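Local atomic coordinates of exoribonuclease II, mitochondrial (Candida glabrata, PDB entry 6F3H), a protein that degrades mitochondrial RNA from the 3' end as the exoribonuclease subunit of the mtEXO degradosome, with magnesium bound in its RNB domain. Residues V168-M171 and S172-R175. The protein carries 1 engineered substitution. Sequence-based numbering, arbitrary orientation.
Sequences VNFM and SLVR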
loop_
_atom_site.group_PDB
_atom_site.type_symbol
_atom_site.label_atom_id
_atom_site.label_comp_id
_atom_site.label_asym_id
_atom_site.label_seq_id
_atom_site.Cartn_x
_atom_site.Cartn_y
_atom_site.Cartn_z
ATOM N N VAL A 168 1.540 15.249 3.373
ATOM C CA VAL A 168 0.648 16.064 2.563
ATOM C C VAL A 168 0.588 15.483 1.162
ATOM O O VAL A 168 1.584 14.983 0.626
ATOM C CB VAL A 168 1.051 17.550 2.492
ATOM C CG1 VAL A 168 1.292 18.103 3.855
ATOM C CG2 VAL A 168 2.277 17.715 1.650
ATOM N N ASN A 169 -0.610 15.554 0.579
ATOM C CA ASN A 169 -0.781 15.201 -0.815
ATOM C C ASN A 169 0.241 15.973 -1.618
ATOM O O ASN A 169 0.466 17.161 -1.386
ATOM C CB ASN A 169 -2.196 15.530 -1.290
ATOM C CG ASN A 169 -2.385 15.285 -2.778
ATOM O OD1 ASN A 169 -1.663 14.483 -3.389
ATOM N ND2 ASN A 169 -3.344 15.998 -3.378
ATOM N N PHE A 170 0.935 15.276 -2.494
ATOM C CA PHE A 170 1.951 15.973 -3.251
ATOM C C PHE A 170 1.339 16.969 -4.230
ATOM O O PHE A 170 1.958 17.990 -4.539
ATOM C CB PHE A 170 2.811 14.953 -3.959
ATOM C CG PHE A 170 4.042 15.521 -4.504
ATOM C CD1 PHE A 170 5.154 15.664 -3.701
ATOM C CD2 PHE A 170 4.103 15.929 -5.818
ATOM C CE1 PHE A 170 6.319 16.206 -4.202
ATOM C CE2 PHE A 170 5.268 16.469 -6.330
ATOM C CZ PHE A 170 6.380 16.608 -5.515
HETATM N N MSE A 171 0.137 16.701 -4.718
HETATM C CA MSE A 171 -0.509 17.554 -5.713
HETATM C C MSE A 171 -0.961 18.844 -5.126
HETATM O O MSE A 171 -0.747 19.913 -5.683
HETATM C CB MSE A 171 -1.707 16.845 -6.316
HETATM C CG MSE A 171 -1.293 15.699 -7.174
HETATM SE SE MSE A 171 0.403 16.211 -7.955
HETATM C CE MSE A 171 0.675 14.733 -9.187
ATOM N N SER A 172 -1.651 18.709 -3.998
ATOM C CA SER A 172 -2.029 19.875 -3.223
ATOM C C SER A 172 -0.823 20.758 -3.022
ATOM O O SER A 172 -0.920 21.986 -3.041
ATOM C CB SER A 172 -2.622 19.438 -1.877
ATOM O OG SER A 172 -3.887 18.810 -2.042
ATOM N N LEU A 173 0.335 20.140 -2.857
ATOM C CA LEU A 173 1.554 20.892 -2.620
ATOM C C LEU A 173 1.996 21.647 -3.860
ATOM O O LEU A 173 2.263 22.854 -3.807
ATOM C CB LEU A 173 2.634 19.932 -2.170
ATOM C CG LEU A 173 3.956 20.626 -2.001
ATOM C CD1 LEU A 173 3.811 21.649 -0.897
ATOM C CD2 LEU A 173 4.997 19.587 -1.668
ATOM N N VAL A 174 2.081 20.950 -4.985
ATOM C CA VAL A 174 2.396 21.608 -6.243
ATOM C C VAL A 174 1.485 22.805 -6.477
ATOM O O VAL A 174 1.949 23.900 -6.823
ATOM C CB VAL A 174 2.282 20.591 -7.381
ATOM C CG1 VAL A 174 2.404 21.286 -8.703
ATOM C CG2 VAL A 174 3.341 19.539 -7.200
ATOM N N ARG A 175 0.180 22.627 -6.241
ATOM C CA ARG A 175 -0.769 23.710 -6.480
ATOM C C ARG A 175 -0.397 24.936 -5.665
ATOM O O ARG A 175 -0.379 26.057 -6.181
ATOM C CB ARG A 175 -2.184 23.255 -6.133
ATOM C CG ARG A 175 -2.886 22.604 -7.287
ATOM C CD ARG A 175 -4.307 22.211 -6.980
ATOM N NE ARG A 175 -4.572 20.958 -7.665
ATOM C CZ ARG A 175 -4.614 19.786 -7.052
ATOM N NH1 ARG A 175 -4.444 19.722 -5.738
ATOM N NH2 ARG A 175 -4.836 18.684 -7.751
#
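Asn-169 and Leu-173 meet where the strand 166-169 gives way, without a linker, to the helix 170-178, so that segments 168-171 and 172-175 form one unbroken piece of chain that changes from extended strand to helical turn. The first rung of the helix is a weak bond from Leu-173 N to Asn-169 O, 3.3 Å long and bent to 140° at the hydrogen. The next two are straighter: Val-174 N to Phe-170 O at 3.0 Å, and Arg-175 N to Met-171 O at 2.9 Å. Asn-169 holds the N-cap position, and its side chain runs alongside the first turn to end beside Ser-172, whose OG lies 3.8 Å from Asn-169 CB.

On another side of the turn, Phe-170 and Val-174 make a hydrophobic pair one helical turn apart. With CG of Phe-170 anti to its N (chi1 -167°), the ring stands out from the side of the helix, and Val-174 CG2, directed back toward the helix start, comes within 3.7 Å of Phe-170 CE2, the methyl meeting the ring at a slant. Leu-173 CD2 reaches the same ring more loosely, 4.4 Å from Phe-170 CD1. Beyond them, Leu-215 of helix 212-226 touches both Phe-170 and Val-174, while Pro-243 and Val-246 of strand 242-248 also pack on the phenyl group.

Arg-175 bends at chi3 and turns its guanidinium back toward the start of the helix, one face over Met-171 O and NH2 lying 3.9 Å from Met-171 CB. A hydrogen bond from NH2 to the carbonyl of Lys-208 anchors this returning arm to a neighbouring loop. The whole illustrates a direct strand-to-helix junction with an asparagine N-cap: an edge strand of a three-stranded antiparallel sheet passes straight into a short helix, well away from the magnesium site.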